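Local atomic coordinates of glycine betaine/carnitine/choline ABC transporter (Staphylococcus aureus subsp. aureus Mu50, PDB entry 3O66), a protein that probably serves as the substrate-binding component of an ABC importer, capturing glycine betaine, carnitine or choline for uptake into the cell. Residues M27-I40 with H234-I248. Numbering follows the deposited sequence. Where two conformers were deposited one is given.
Sequences MLRLLIEHDTHGKI and HPELKTTINKLTGKI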
loop_
_atom_site.group_PDB
_atom_site.type_symbol
_atom_site.label_atom_id
_atom_site.label_comp_id
_atom_site.label_asym_id
_atom_site.label_seq_id
_atom_site.Cartn_x
_atom_site.Cartn_y
_atom_site.Cartn_z
HETATM N N MSE A 27 6.733 -12.797 -2.927
HETATM C CA MSE A 27 7.995 -12.577 -2.243
HETATM C C MSE A 27 8.008 -13.379 -0.947
HETATM O O MSE A 27 8.992 -14.074 -0.666
HETATM C CB MSE A 27 8.215 -11.077 -2.012
HETATM C CG MSE A 27 9.576 -10.678 -1.569
HETATM SE SE MSE A 27 9.552 -8.736 -1.209
HETATM C CE MSE A 27 9.346 -7.990 -3.013
ATOM N N LEU A 28 6.883 -13.366 -0.216
ATOM C CA LEU A 28 6.758 -14.193 0.997
ATOM C C LEU A 28 6.837 -15.664 0.644
ATOM O O LEU A 28 7.495 -16.436 1.343
ATOM C CB LEU A 28 5.445 -13.912 1.746
ATOM C CG LEU A 28 5.379 -12.567 2.477
ATOM C CD1 LEU A 28 3.952 -12.328 2.964
ATOM C CD2 LEU A 28 6.360 -12.514 3.647
ATOM N N ARG A 29 6.201 -16.057 -0.461
ATOM C CA ARG A 29 6.186 -17.481 -0.844
ATOM C C ARG A 29 7.621 -17.958 -1.104
ATOM O O ARG A 29 8.046 -19.037 -0.620
ATOM C CB ARG A 29 5.301 -17.717 -2.090
ATOM C CG ARG A 29 5.435 -19.124 -2.674
ATOM C CD ARG A 29 4.611 -19.257 -3.963
ATOM N NE ARG A 29 5.145 -18.443 -5.072
ATOM C CZ ARG A 29 6.113 -18.825 -5.897
ATOM N NH1 ARG A 29 6.678 -20.022 -5.768
ATOM N NH2 ARG A 29 6.510 -18.013 -6.872
ATOM N N LEU A 30 8.355 -17.168 -1.886
ATOM C CA LEU A 30 9.716 -17.520 -2.250
ATOM C C LEU A 30 10.662 -17.456 -1.069
ATOM O O LEU A 30 11.583 -18.266 -0.959
ATOM C CB LEU A 30 10.222 -16.682 -3.442
ATOM C CG LEU A 30 9.540 -16.919 -4.797
ATOM C CD1 LEU A 30 9.757 -15.709 -5.721
ATOM C CD2 LEU A 30 9.997 -18.244 -5.506
ATOM N N LEU A 31 10.431 -16.497 -0.176
ATOM C CA LEU A 31 11.314 -16.329 0.958
ATOM C C LEU A 31 11.103 -17.484 1.934
ATOM O O LEU A 31 12.068 -18.002 2.483
ATOM C CB LEU A 31 11.051 -14.979 1.632
ATOM C CG LEU A 31 11.979 -14.579 2.761
ATOM C CD1 LEU A 31 13.448 -14.588 2.350
ATOM C CD2 LEU A 31 11.546 -13.192 3.272
ATOM N N ILE A 32 9.851 -17.901 2.128
ATOM C CA ILE A 32 9.554 -19.068 2.978
ATOM C C ILE A 32 10.165 -20.333 2.377
ATOM O O ILE A 32 10.813 -21.117 3.086
ATOM C CB ILE A 32 8.049 -19.222 3.230
ATOM C CG1 ILE A 32 7.571 -18.050 4.122
ATOM C CG2 ILE A 32 7.723 -20.597 3.834
ATOM C CD1 ILE A 32 6.066 -17.817 4.052
ATOM N N GLU A 33 9.989 -20.532 1.069
ATOM C CA GLU A 33 10.668 -21.667 0.424
ATOM C C GLU A 33 12.166 -21.621 0.701
ATOM O O GLU A 33 12.792 -22.664 0.993
ATOM C CB GLU A 33 10.407 -21.712 -1.080
ATOM C CG GLU A 33 8.979 -22.088 -1.419
ATOM C CD GLU A 33 8.700 -22.126 -2.922
ATOM O OE1 GLU A 33 9.603 -22.533 -3.689
ATOM O OE2 GLU A 33 7.562 -21.758 -3.322
ATOM N N HIS A 34 12.748 -20.437 0.556
ATOM C CA HIS A 34 14.196 -20.265 0.730
ATOM C C HIS A 34 14.631 -20.585 2.164
ATOM O O HIS A 34 15.514 -21.430 2.374
ATOM C CB HIS A 34 14.650 -18.851 0.317
ATOM C CG HIS A 34 16.108 -18.575 0.593
ATOM N ND1 HIS A 34 17.124 -19.007 -0.239
ATOM C CD2 HIS A 34 16.711 -17.924 1.615
ATOM C CE1 HIS A 34 18.291 -18.618 0.255
ATOM N NE2 HIS A 34 18.067 -17.963 1.382
ATOM N N ASP A 35 14.011 -19.926 3.145
ATOM C CA ASP A 35 14.415 -20.122 4.537
ATOM C C ASP A 35 14.192 -21.545 5.058
ATOM O O ASP A 35 14.935 -21.994 5.940
ATOM C CB ASP A 35 13.707 -19.136 5.459
ATOM C CG ASP A 35 14.286 -17.750 5.392
ATOM O OD1 ASP A 35 15.228 -17.495 4.613
ATOM O OD2 ASP A 35 13.796 -16.898 6.143
ATOM N N THR A 36 13.187 -22.241 4.522
ATOM C CA THR A 36 12.852 -23.601 4.987
ATOM C C THR A 36 13.458 -24.678 4.101
ATOM O O THR A 36 13.159 -25.845 4.259
ATOM C CB THR A 36 11.318 -23.829 5.104
ATOM O OG1 THR A 36 10.730 -23.844 3.791
ATOM C CG2 THR A 36 10.664 -22.712 5.953
ATOM N N HIS A 37 14.309 -24.272 3.171
ATOM C CA HIS A 37 14.931 -25.189 2.193
ATOM C C HIS A 37 13.915 -26.088 1.499
ATOM O O HIS A 37 14.162 -27.294 1.323
ATOM C CB HIS A 37 16.036 -26.032 2.857
ATOM C CG HIS A 37 16.948 -25.242 3.739
ATOM N ND1 HIS A 37 16.927 -25.351 5.113
ATOM C CD2 HIS A 37 17.897 -24.318 3.448
ATOM C CE1 HIS A 37 17.825 -24.531 5.632
ATOM N NE2 HIS A 37 18.432 -23.896 4.642
ATOM N N GLY A 38 12.778 -25.518 1.105
ATOM C CA GLY A 38 11.727 -26.274 0.406
ATOM C C GLY A 38 10.814 -27.132 1.285
ATOM O O GLY A 38 9.887 -27.760 0.785
ATOM N N LYS A 39 11.043 -27.144 2.593
ATOM C CA LYS A 39 10.165 -27.866 3.516
ATOM C C LYS A 39 8.749 -27.279 3.564
ATOM O O LYS A 39 7.765 -28.010 3.658
ATOM C CB LYS A 39 10.775 -27.889 4.908
ATOM C CG LYS A 39 11.945 -28.833 5.018
ATOM C CD LYS A 39 12.817 -28.498 6.219
ATOM C CE LYS A 39 13.788 -29.630 6.511
ATOM N NZ LYS A 39 14.434 -29.378 7.830
ATOM N N ILE A 40 8.649 -25.957 3.486
ATOM C CA ILE A 40 7.351 -25.325 3.338
ATOM C C ILE A 40 7.287 -24.641 1.968
ATOM O O ILE A 40 8.130 -23.803 1.648
ATOM C CB ILE A 40 7.077 -24.333 4.495
ATOM C CG1 ILE A 40 7.171 -25.085 5.843
ATOM C CG2 ILE A 40 5.708 -23.625 4.298
ATOM C CD1 ILE A 40 7.011 -24.210 7.090
ATOM N N HIS A 234 4.775 -23.066 13.455
ATOM C CA HIS A 234 6.085 -22.871 12.839
ATOM C C HIS A 234 6.706 -21.535 13.261
ATOM O O HIS A 234 6.680 -20.578 12.474
ATOM C CB HIS A 234 5.962 -22.887 11.309
ATOM C CG HIS A 234 5.381 -24.148 10.765
ATOM N ND1 HIS A 234 6.108 -25.315 10.666
ATOM C CD2 HIS A 234 4.145 -24.430 10.288
ATOM C CE1 HIS A 234 5.336 -26.270 10.173
ATOM N NE2 HIS A 234 4.140 -25.758 9.938
ATOM N N PRO A 235 7.267 -21.463 14.490
ATOM C CA PRO A 235 7.837 -20.208 15.005
ATOM C C PRO A 235 8.832 -19.525 14.068
ATOM O O PRO A 235 8.949 -18.299 14.113
ATOM C CB PRO A 235 8.562 -20.640 16.285
ATOM C CG PRO A 235 7.848 -21.881 16.720
ATOM C CD PRO A 235 7.405 -22.572 15.462
ATOM N N GLU A 236 9.502 -20.320 13.232
ATOM C CA GLU A 236 10.533 -19.825 12.302
ATOM C C GLU A 236 9.982 -18.857 11.262
ATOM O O GLU A 236 10.719 -18.022 10.723
ATOM C CB GLU A 236 11.270 -21.000 11.618
ATOM C CG GLU A 236 10.401 -21.957 10.743
ATOM C CD GLU A 236 9.673 -23.067 11.517
ATOM O OE1 GLU A 236 9.528 -22.997 12.755
ATOM O OE2 GLU A 236 9.230 -24.031 10.859
ATOM N N LEU A 237 8.686 -18.980 10.976
ATOM C CA LEU A 237 8.053 -18.159 9.960
ATOM C C LEU A 237 7.964 -16.724 10.413
ATOM O O LEU A 237 7.952 -15.834 9.579
ATOM C CB LEU A 237 6.675 -18.683 9.566
ATOM C CG LEU A 237 6.636 -20.051 8.882
ATOM C CD1 LEU A 237 5.180 -20.411 8.591
ATOM C CD2 LEU A 237 7.492 -20.059 7.604
ATOM N N LYS A 238 7.868 -16.490 11.720
ATOM C CA LYS A 238 7.802 -15.116 12.213
ATOM C C LYS A 238 9.130 -14.405 11.934
ATOM O O LYS A 238 9.151 -13.242 11.532
ATOM C CB LYS A 238 7.509 -15.113 13.709
ATOM C CG LYS A 238 7.306 -13.736 14.314
ATOM C CD LYS A 238 6.814 -13.946 15.777
ATOM C CE LYS A 238 6.967 -12.714 16.637
ATOM N NZ LYS A 238 6.212 -11.586 16.052
ATOM N N THR A 239 10.232 -15.129 12.119
ATOM C CA THR A 239 11.568 -14.620 11.781
ATOM C C THR A 239 11.686 -14.372 10.280
ATOM O O THR A 239 12.196 -13.324 9.854
ATOM C CB THR A 239 12.641 -15.621 12.215
ATOM O OG1 THR A 239 12.566 -15.788 13.632
ATOM C CG2 THR A 239 14.021 -15.135 11.847
ATOM N N THR A 240 11.214 -15.339 9.491
ATOM C CA THR A 240 11.171 -15.184 8.024
ATOM C C THR A 240 10.410 -13.933 7.577
ATOM O O THR A 240 10.953 -13.062 6.864
ATOM C CB THR A 240 10.630 -16.462 7.355
ATOM O OG1 THR A 240 11.564 -17.534 7.590
ATOM C CG2 THR A 240 10.494 -16.266 5.867
ATOM N N ILE A 241 9.152 -13.815 7.995
ATOM C CA ILE A 241 8.340 -12.663 7.600
ATOM C C ILE A 241 9.003 -11.351 8.043
ATOM O O ILE A 241 9.082 -10.408 7.255
ATOM C CB ILE A 241 6.896 -12.800 8.104
ATOM C CG1 ILE A 241 6.218 -14.036 7.451
ATOM C CG2 ILE A 241 6.096 -11.487 7.861
ATOM C CD1 ILE A 241 4.986 -14.601 8.236
ATOM N N ASN A 242 9.505 -11.301 9.275
ATOM C CA ASN A 242 10.200 -10.105 9.770
ATOM C C ASN A 242 11.441 -9.711 8.983
ATOM O O ASN A 242 11.893 -8.587 9.100
ATOM C CB ASN A 242 10.530 -10.230 11.258
ATOM C CG ASN A 242 9.371 -9.773 12.157
ATOM O OD1 ASN A 242 9.053 -10.438 13.150
ATOM N ND2 ASN A 242 8.739 -8.639 11.813
ATOM N N LYS A 243 11.983 -10.607 8.165
ATOM C CA LYS A 243 13.117 -10.237 7.329
ATOM C C LYS A 243 12.731 -9.105 6.372
ATOM O O LYS A 243 13.584 -8.339 5.962
ATOM C CB LYS A 243 13.577 -11.418 6.485
ATOM C CG LYS A 243 14.501 -12.417 7.124
ATOM C CD LYS A 243 14.744 -13.485 6.017
ATOM C CE LYS A 243 16.100 -14.079 6.115
ATOM N NZ LYS A 243 16.422 -14.954 4.970
ATOM N N LEU A 244 11.441 -9.015 6.010
ATOM C CA LEU A 244 10.998 -7.999 5.057
ATOM C C LEU A 244 10.610 -6.675 5.712
ATOM O O LEU A 244 10.340 -5.716 5.008
ATOM C CB LEU A 244 9.838 -8.533 4.194
ATOM C CG LEU A 244 10.217 -9.726 3.259
ATOM C CD1 LEU A 244 9.026 -10.151 2.408
ATOM C CD2 LEU A 244 11.354 -9.366 2.354
ATOM N N THR A 245 10.570 -6.625 7.040
ATOM C CA THR A 245 10.168 -5.412 7.754
ATOM C C THR A 245 11.130 -4.242 7.463
ATOM O O THR A 245 12.335 -4.369 7.683
ATOM C CB THR A 245 10.105 -5.696 9.278
ATOM O OG1 THR A 245 9.050 -6.639 9.527
ATOM C CG2 THR A 245 9.865 -4.403 10.088
ATOM N N GLY A 246 10.592 -3.110 6.978
ATOM C CA GLY A 246 11.402 -1.954 6.569
ATOM C C GLY A 246 12.132 -2.049 5.231
ATOM O O GLY A 246 12.758 -1.076 4.799
ATOM N N LYS A 247 12.072 -3.193 4.552
ATOM C CA LYS A 247 12.878 -3.397 3.325
ATOM C C LYS A 247 12.326 -2.854 1.988
ATOM O O LYS A 247 12.993 -2.944 0.921
ATOM C CB LYS A 247 13.285 -4.863 3.166
ATOM C CG LYS A 247 13.828 -5.538 4.428
ATOM C CD LYS A 247 15.205 -5.003 4.920
ATOM C CE LYS A 247 15.427 -5.345 6.419
ATOM N NZ LYS A 247 15.703 -6.837 6.614
ATOM N N ILE A 248 11.110 -2.314 2.023
ATOM C CA ILE A 248 10.514 -1.747 0.829
ATOM C C ILE A 248 10.018 -0.345 1.118
ATOM O O ILE A 248 8.935 -0.173 1.727
ATOM C CB ILE A 248 9.358 -2.638 0.274
ATOM C CG1 ILE A 248 9.788 -4.117 0.207
ATOM C CG2 ILE A 248 8.917 -2.138 -1.103
ATOM C CD1 ILE A 248 8.715 -5.054 -0.310
#
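Ile32 and Thr240 have the nearest CA atoms across helices 27-35 and 236-242, 6.6 Å apart; the axes approach to 9.8 Å at 128°, nearer antiparallel than parallel. Apolar side chains make up much of the interface; Leu28 and Ile32 rest on Ile65 of strand 65-70, and Ile241 on Ala224 and Ala226 of strand 222-227. The CD2 methyl of Leu31 meets Leu244 CG at 3.7 Å, the two side chains reaching toward each other tip to tip, while Ile32 and Leu237 cross at about a right angle. Met27, a selenomethionine extended through chi1 and chi2 (-168° and -176°), brings SE within 3.9 Å of Ile248 CD1; the bend at chi3 turns only CE. At the other end, Ile40 CD1 sits over one face of the His234 ring in a CH-pi contact, 4.0 Å from its centroid.

Asp35 supplies the polar grip. Its carboxylate reaches two partners: OD2 accepts a 2.7 Å bond from Thr240 OG1 through its anti lone pair, and OD1 takes Lys243 NZ at 2.8 Å through the syn one. Lys243 NZ also meets Asp282, which in turn binds His34, and the carbonyl oxygen of Tyr280. Two carboxylates thus share one ammonium, an arrangement that would probably stabilise its positive charge and that ties the C-terminus to both segments.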